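Local coordinates for glutaminyl-tRNA synthetase (Saccharomyces cerevisiae, PDB 3TL4), which charges tRNA(Gln) with glutamine at the expense of ATP, and is represented here by its N-terminal appended tRNA-binding domain, at residues 119-130 with 165-176. Residues are numbered along the deposited sequence; the frame is centred on the assembly and turned at random.
Sequences EDQVRNYVMQYI and SFKPIIDQEVLK
One face of the R123 guanidinium lies against I169, whose CG2 sits 3.9 Å above the centre of the plane, while carboxylates come to its edge. R123 NE gives E173 OE2 a nearly straight hydrogen bond of 2.7 Å (171°), in the guanidinium plane, meeting the oxygen on its anti side and well out of the carboxylate plane; R123 NH1 forms a salt bridge of 3.0 Å with E119 OE2 one turn back. Arginine suits this place because its flat cation can lie on an apolar branch and still bind anions at its edge; CG anti to the backbone N (chi1 -180°) and a bend at chi3 bring it across to helix 166-178. Replacing R123 by an alanine would probably cost E173 its partner on the other helix, E119 its neighbour in the network, and I169 CG2 the flat group over it. The branched I169 is a knob among E119, V122, R123 and V126, its CD1 3.7 Å from V122 CG1. E173 is another, its CB 3.6 Å from I130 CD1. Beside these charges, V126 and I170 continue the apolar seam between helices crossing at -49°, within the domain's C-terminal helical part. Alternating charges of E119, R123, E173 and K176 thus clasp the seam's border, and R123 probably stabilises E173 as a carboxylate.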
ATOM      1  N   GLU A 119       8.423  11.079  10.178  1.00 34.95           N
ATOM      2  CA  GLU A 119       8.385  10.602  11.555  1.00 40.04           C
ATOM      3  C   GLU A 119       7.832  11.696  12.481  1.00 41.38           C
ATOM      4  O   GLU A 119       7.104  11.419  13.436  1.00 42.35           O
ATOM      5  CB  GLU A 119       9.779  10.181  12.024  1.00 50.42           C
ATOM      6  CG  GLU A 119      10.018  10.501  13.497  1.00 62.46           C
ATOM      7  CD  GLU A 119      11.365  10.040  14.025  1.00 71.91           C
ATOM      8  OE1 GLU A 119      12.203   9.564  13.228  1.00 74.48           O
ATOM      9  OE2 GLU A 119      11.578  10.151  15.254  1.00 73.12           O
ATOM     10  N   ASP A 120       8.182  12.944  12.196  1.00 38.68           N
ATOM     11  CA  ASP A 120       7.762  14.053  13.037  1.00 40.30           C
ATOM     12  C   ASP A 120       6.249  14.276  12.969  1.00 34.69           C
ATOM     13  O   ASP A 120       5.607  14.623  13.956  1.00 33.74           O
ATOM     14  CB  ASP A 120       8.501  15.309  12.611  1.00 53.51           C
ATOM     15  CG  ASP A 120       8.650  16.292  13.728  1.00 63.34           C
ATOM     16  OD1 ASP A 120       9.580  16.110  14.540  1.00 66.94           O
ATOM     17  OD2 ASP A 120       7.840  17.243  13.799  1.00 68.13           O
ATOM     18  N   GLN A 121       5.673  14.069  11.792  1.00 29.39           N
ATOM     19  CA  GLN A 121       4.227  14.200  11.660  1.00 25.86           C
ATOM     20  C   GLN A 121       3.491  13.032  12.336  1.00 24.54           C
ATOM     21  O   GLN A 121       2.505  13.249  13.043  1.00 24.00           O
ATOM     22  CB  GLN A 121       3.805  14.331  10.196  1.00 30.10           C
ATOM     23  CG  GLN A 121       4.589  15.374   9.400  1.00 37.15           C
ATOM     24  CD  GLN A 121       4.118  15.449   7.954  1.00 40.59           C
ATOM     25  OE1 GLN A 121       3.068  16.019   7.664  1.00 48.18           O
ATOM     26  NE2 GLN A 121       4.887  14.864   7.045  1.00 30.25           N
ATOM     27  N   VAL A 122       3.958  11.798  12.128  1.00 21.25           N
ATOM     28  CA  VAL A 122       3.383  10.651  12.844  1.00 20.01           C
ATOM     29  C   VAL A 122       3.332  10.991  14.337  1.00 22.69           C
ATOM     30  O   VAL A 122       2.299  10.850  14.985  1.00 26.45           O
ATOM     31  CB  VAL A 122       4.185   9.327  12.607  1.00 22.52           C
ATOM     32  CG1 VAL A 122       3.622   8.191  13.442  1.00 18.20           C
ATOM     33  CG2 VAL A 122       4.190   8.936  11.127  1.00 14.82           C
ATOM     34  N   ARG A 123       4.452  11.481  14.858  1.00 26.57           N
ATOM     35  CA  ARG A 123       4.586  11.844  16.268  1.00 29.09           C
ATOM     36  C   ARG A 123       3.556  12.898  16.700  1.00 26.93           C
ATOM     37  O   ARG A 123       2.954  12.789  17.757  1.00 25.98           O
ATOM     38  CB  ARG A 123       6.019  12.330  16.536  1.00 29.58           C
ATOM     39  CG  ARG A 123       6.318  12.742  17.970  1.00 32.78           C
ATOM     40  CD  ARG A 123       7.836  12.669  18.272  1.00 31.69           C
ATOM     41  NE  ARG A 123       8.135  11.479  19.060  1.00 42.59           N
ATOM     42  CZ  ARG A 123       9.015  10.549  18.719  1.00 40.20           C
ATOM     43  NH1 ARG A 123       9.717  10.672  17.605  1.00 34.98           N
ATOM     44  NH2 ARG A 123       9.201   9.508  19.511  1.00 41.09           N
ATOM     45  N   ASN A 124       3.358  13.922  15.884  1.00 23.61           N
ATOM     46  CA  ASN A 124       2.325  14.908  16.173  1.00 27.11           C
ATOM     47  C   ASN A 124       0.958  14.254  16.313  1.00 23.24           C
ATOM     48  O   ASN A 124       0.246  14.509  17.277  1.00 21.11           O
ATOM     49  CB  ASN A 124       2.268  16.001  15.093  1.00 28.16           C
ATOM     50  CG  ASN A 124       3.506  16.894  15.095  1.00 41.81           C
ATOM     51  OD1 ASN A 124       4.201  17.012  16.112  1.00 45.72           O
ATOM     52  ND2 ASN A 124       3.788  17.531  13.952  1.00 41.73           N
ATOM     53  N   TYR A 125       0.591  13.423  15.338  1.00 24.30           N
ATOM     54  CA  TYR A 125      -0.719  12.768  15.349  1.00 20.02           C
ATOM     55  C   TYR A 125      -0.905  11.838  16.538  1.00 18.16           C
ATOM     56  O   TYR A 125      -1.965  11.831  17.156  1.00 19.96           O
ATOM     57  CB  TYR A 125      -0.998  12.059  14.022  1.00 24.42           C
ATOM     58  CG  TYR A 125      -1.348  13.045  12.943  1.00 25.50           C
ATOM     59  CD1 TYR A 125      -2.518  13.794  13.024  1.00 33.83           C
ATOM     60  CD2 TYR A 125      -0.511  13.254  11.866  1.00 33.96           C
ATOM     61  CE1 TYR A 125      -2.848  14.722  12.060  1.00 39.93           C
ATOM     62  CE2 TYR A 125      -0.832  14.184  10.882  1.00 39.92           C
ATOM     63  CZ  TYR A 125      -2.001  14.914  10.988  1.00 43.65           C
ATOM     64  OH  TYR A 125      -2.326  15.834  10.018  1.00 51.37           O
ATOM     65  N   VAL A 126       0.141  11.086  16.870  1.00 21.66           N
ATOM     66  CA  VAL A 126       0.152  10.225  18.048  1.00 23.35           C
ATOM     67  C   VAL A 126      -0.016  11.043  19.341  1.00 29.94           C
ATOM     68  O   VAL A 126      -0.799  10.680  20.226  1.00 29.39           O
ATOM     69  CB  VAL A 126       1.472   9.411  18.124  1.00 20.04           C
ATOM     70  CG1 VAL A 126       1.611   8.729  19.483  1.00 19.15           C
ATOM     71  CG2 VAL A 126       1.561   8.404  16.972  1.00 16.85           C
HETATM   72  N   MSE A 127       0.713  12.151  19.441  1.00 26.95           N
HETATM   73  CA  MSE A 127       0.624  13.034  20.610  1.00 28.80           C
HETATM   74  C   MSE A 127      -0.786  13.558  20.821  1.00 19.13           C
HETATM   75  O   MSE A 127      -1.291  13.573  21.938  1.00 19.53           O
HETATM   76  CB  MSE A 127       1.569  14.226  20.466  1.00 25.57           C
HETATM   77  CG  MSE A 127       3.025  13.856  20.520  1.00 34.82           C
HETATM   78 SE   MSE A 127       4.172  15.438  20.525  1.00 82.17          SE
HETATM   79  CE  MSE A 127       3.641  16.173  22.258  1.00115.76           C
ATOM     80  N   GLN A 128      -1.394  13.990  19.728  1.00 13.67           N
ATOM     81  CA  GLN A 128      -2.756  14.505  19.710  1.00 20.93           C
ATOM     82  C   GLN A 128      -3.744  13.454  20.198  1.00 23.00           C
ATOM     83  O   GLN A 128      -4.620  13.741  21.015  1.00 27.16           O
ATOM     84  CB  GLN A 128      -3.104  14.894  18.277  1.00 30.38           C
ATOM     85  CG  GLN A 128      -4.018  16.094  18.111  1.00 47.85           C
ATOM     86  CD  GLN A 128      -4.116  16.540  16.648  1.00 53.52           C
ATOM     87  OE1 GLN A 128      -3.219  17.215  16.130  1.00 53.37           O
ATOM     88  NE2 GLN A 128      -5.199  16.147  15.978  1.00 55.54           N
ATOM     89  N   TYR A 129      -3.608  12.239  19.674  1.00 14.25           N
ATOM     90  CA  TYR A 129      -4.443  11.130  20.105  1.00 15.51           C
ATOM     91  C   TYR A 129      -4.308  10.880  21.610  1.00 22.97           C
ATOM     92  O   TYR A 129      -5.310  10.730  22.321  1.00 26.55           O
ATOM     93  CB  TYR A 129      -4.103   9.844  19.334  1.00 16.58           C
ATOM     94  CG  TYR A 129      -4.878   8.646  19.843  1.00 17.26           C
ATOM     95  CD1 TYR A 129      -6.077   8.266  19.248  1.00 18.10           C
ATOM     96  CD2 TYR A 129      -4.433   7.924  20.934  1.00 13.90           C
ATOM     97  CE1 TYR A 129      -6.800   7.181  19.715  1.00 21.43           C
ATOM     98  CE2 TYR A 129      -5.148   6.834  21.411  1.00 22.55           C
ATOM     99  CZ  TYR A 129      -6.329   6.467  20.793  1.00 25.39           C
ATOM    100  OH  TYR A 129      -7.043   5.392  21.258  1.00 26.17           O
ATOM    101  N   ILE A 130      -3.068  10.827  22.089  1.00 20.15           N
ATOM    102  CA  ILE A 130      -2.796  10.632  23.511  1.00 16.72           C
ATOM    103  C   ILE A 130      -3.415  11.731  24.378  1.00 23.39           C
ATOM    104  O   ILE A 130      -4.002  11.439  25.427  1.00 23.60           O
ATOM    105  CB  ILE A 130      -1.274  10.533  23.773  1.00 13.03           C
ATOM    106  CG1 ILE A 130      -0.729   9.265  23.113  1.00 12.38           C
ATOM    107  CG2 ILE A 130      -0.976  10.528  25.274  1.00 11.23           C
ATOM    108  CD1 ILE A 130       0.732   9.082  23.300  1.00 16.98           C
ATOM    109  N   SER A 165       6.624   2.833  11.444  1.00 47.11           N
ATOM    110  CA  SER A 165       7.037   3.881  12.357  1.00 40.85           C
ATOM    111  C   SER A 165       6.055   3.976  13.516  1.00 36.73           C
ATOM    112  O   SER A 165       6.381   4.504  14.573  1.00 32.91           O
ATOM    113  CB  SER A 165       7.112   5.222  11.627  1.00 44.37           C
ATOM    114  OG  SER A 165       5.845   5.600  11.118  1.00 46.56           O
ATOM    115  N   PHE A 166       4.848   3.456  13.326  1.00 31.82           N
ATOM    116  CA  PHE A 166       3.818   3.704  14.320  1.00 30.00           C
ATOM    117  C   PHE A 166       4.194   3.181  15.721  1.00 34.48           C
ATOM    118  O   PHE A 166       4.057   3.894  16.713  1.00 27.46           O
ATOM    119  CB  PHE A 166       2.475   3.151  13.864  1.00 23.32           C
ATOM    120  CG  PHE A 166       1.937   3.794  12.602  1.00 24.35           C
ATOM    121  CD1 PHE A 166       2.611   4.832  11.985  1.00 26.82           C
ATOM    122  CD2 PHE A 166       0.761   3.338  12.028  1.00 22.21           C
ATOM    123  CE1 PHE A 166       2.117   5.411  10.825  1.00 25.27           C
ATOM    124  CE2 PHE A 166       0.255   3.918  10.871  1.00 24.48           C
ATOM    125  CZ  PHE A 166       0.939   4.961  10.272  1.00 23.23           C
ATOM    126  N   LYS A 167       4.696   1.955  15.804  1.00 35.97           N
ATOM    127  CA  LYS A 167       4.889   1.324  17.111  1.00 40.01           C
ATOM    128  C   LYS A 167       5.986   1.935  17.995  1.00 40.30           C
ATOM    129  O   LYS A 167       5.760   2.176  19.175  1.00 40.69           O
ATOM    130  CB  LYS A 167       5.081  -0.182  16.974  1.00 44.71           C
ATOM    131  CG  LYS A 167       4.682  -0.931  18.227  1.00 53.11           C
ATOM    132  CD  LYS A 167       3.273  -0.544  18.661  1.00 56.92           C
ATOM    133  CE  LYS A 167       2.839  -1.306  19.908  1.00 61.06           C
ATOM    134  NZ  LYS A 167       3.787  -1.130  21.048  1.00 63.25           N
ATOM    135  N   PRO A 168       7.179   2.180  17.431  1.00 40.14           N
ATOM    136  CA  PRO A 168       8.249   2.827  18.202  1.00 38.16           C
ATOM    137  C   PRO A 168       7.877   4.234  18.650  1.00 35.97           C
ATOM    138  O   PRO A 168       8.219   4.646  19.759  1.00 33.30           O
ATOM    139  CB  PRO A 168       9.410   2.899  17.204  1.00 39.90           C
ATOM    140  CG  PRO A 168       9.124   1.812  16.214  1.00 42.89           C
ATOM    141  CD  PRO A 168       7.633   1.764  16.094  1.00 44.16           C
ATOM    142  N   ILE A 169       7.191   4.984  17.799  1.00 30.88           N
ATOM    143  CA  ILE A 169       6.840   6.343  18.189  1.00 32.79           C
ATOM    144  C   ILE A 169       5.796   6.341  19.303  1.00 29.58           C
ATOM    145  O   ILE A 169       5.839   7.185  20.202  1.00 25.16           O
ATOM    146  CB  ILE A 169       6.384   7.186  17.003  1.00 30.70           C
ATOM    147  CG1 ILE A 169       7.560   7.408  16.041  1.00 34.32           C
ATOM    148  CG2 ILE A 169       5.833   8.499  17.495  1.00 18.28           C
ATOM    149  CD1 ILE A 169       7.121   7.688  14.610  1.00 35.28           C
ATOM    150  N   ILE A 170       4.883   5.375  19.257  1.00 22.42           N
ATOM    151  CA  ILE A 170       3.910   5.191  20.330  1.00 22.75           C
ATOM    152  C   ILE A 170       4.547   4.795  21.656  1.00 22.12           C
ATOM    153  O   ILE A 170       4.221   5.366  22.693  1.00 22.17           O
ATOM    154  CB  ILE A 170       2.851   4.144  19.982  1.00 24.36           C
ATOM    155  CG1 ILE A 170       1.948   4.679  18.875  1.00 22.76           C
ATOM    156  CG2 ILE A 170       2.037   3.797  21.226  1.00 24.04           C
ATOM    157  CD1 ILE A 170       1.027   3.646  18.279  1.00 17.28           C
ATOM    158  N   ASP A 171       5.434   3.804  21.623  1.00 27.27           N
ATOM    159  CA  ASP A 171       6.168   3.402  22.819  1.00 21.52           C
ATOM    160  C   ASP A 171       6.881   4.596  23.469  1.00 22.63           C
ATOM    161  O   ASP A 171       6.831   4.770  24.683  1.00 25.92           O
ATOM    162  CB  ASP A 171       7.161   2.278  22.506  1.00 24.02           C
ATOM    163  CG  ASP A 171       6.468   0.933  22.232  1.00 38.50           C
ATOM    164  OD1 ASP A 171       5.274   0.773  22.583  1.00 37.10           O
ATOM    165  OD2 ASP A 171       7.124   0.027  21.667  1.00 42.87           O
ATOM    166  N   GLN A 172       7.522   5.434  22.663  1.00 19.38           N
ATOM    167  CA  GLN A 172       8.211   6.602  23.194  1.00 19.29           C
ATOM    168  C   GLN A 172       7.253   7.614  23.823  1.00 17.04           C
ATOM    169  O   GLN A 172       7.504   8.136  24.892  1.00 24.67           O
ATOM    170  CB  GLN A 172       8.984   7.298  22.093  1.00 21.90           C
ATOM    171  CG  GLN A 172       9.968   6.439  21.337  1.00 27.25           C
ATOM    172  CD  GLN A 172      10.634   7.246  20.234  1.00 40.74           C
ATOM    173  OE1 GLN A 172      11.360   8.204  20.508  1.00 51.46           O
ATOM    174  NE2 GLN A 172      10.360   6.892  18.987  1.00 33.76           N
ATOM    175  N   GLU A 173       6.162   7.906  23.143  1.00 20.10           N
ATOM    176  CA  GLU A 173       5.223   8.903  23.640  1.00 18.10           C
ATOM    177  C   GLU A 173       4.490   8.440  24.886  1.00 22.74           C
ATOM    178  O   GLU A 173       4.216   9.229  25.773  1.00 28.68           O
ATOM    179  CB  GLU A 173       4.239   9.286  22.547  1.00 16.49           C
ATOM    180  CG  GLU A 173       4.930   9.995  21.374  1.00 20.03           C
ATOM    181  CD  GLU A 173       5.671  11.234  21.829  1.00 27.33           C
ATOM    182  OE1 GLU A 173       5.076  12.022  22.596  1.00 30.67           O
ATOM    183  OE2 GLU A 173       6.843  11.418  21.434  1.00 30.94           O
ATOM    184  N   VAL A 174       4.179   7.154  24.953  1.00 23.67           N
ATOM    185  CA  VAL A 174       3.449   6.611  26.089  1.00 18.54           C
ATOM    186  C   VAL A 174       4.314   6.663  27.332  1.00 16.69           C
ATOM    187  O   VAL A 174       3.845   7.010  28.419  1.00 19.62           O
ATOM    188  CB  VAL A 174       2.947   5.175  25.790  1.00 27.12           C
ATOM    189  CG1 VAL A 174       2.478   4.507  27.035  1.00 23.15           C
ATOM    190  CG2 VAL A 174       1.817   5.233  24.774  1.00 25.37           C
ATOM    191  N   LEU A 175       5.594   6.354  27.156  1.00 19.92           N
ATOM    192  CA  LEU A 175       6.582   6.471  28.233  1.00 19.99           C
ATOM    193  C   LEU A 175       6.556   7.860  28.862  1.00 25.39           C
ATOM    194  O   LEU A 175       6.618   7.984  30.084  1.00 29.33           O
ATOM    195  CB  LEU A 175       7.991   6.160  27.707  1.00 18.07           C
ATOM    196  CG  LEU A 175       9.183   6.204  28.670  1.00 29.04           C
ATOM    197  CD1 LEU A 175       8.964   5.307  29.902  1.00 22.38           C
ATOM    198  CD2 LEU A 175      10.470   5.823  27.926  1.00 26.60           C
ATOM    199  N   LYS A 176       6.465   8.907  28.039  1.00 20.63           N
ATOM    200  CA  LYS A 176       6.489  10.275  28.566  1.00 18.12           C
ATOM    201  C   LYS A 176       5.357  10.537  29.560  1.00 23.80           C
ATOM    202  O   LYS A 176       5.537  11.242  30.554  1.00 24.45           O
ATOM    203  CB  LYS A 176       6.429  11.297  27.429  1.00 16.38           C
ATOM    204  CG  LYS A 176       7.633  11.257  26.517  1.00 26.89           C
ATOM    205  CD  LYS A 176       7.428  12.088  25.247  1.00 25.50           C
ATOM    206  CE  LYS A 176       8.606  11.887  24.296  1.00 27.41           C
ATOM    207  NZ  LYS A 176       8.370  12.523  22.970  1.00 33.77           N
TER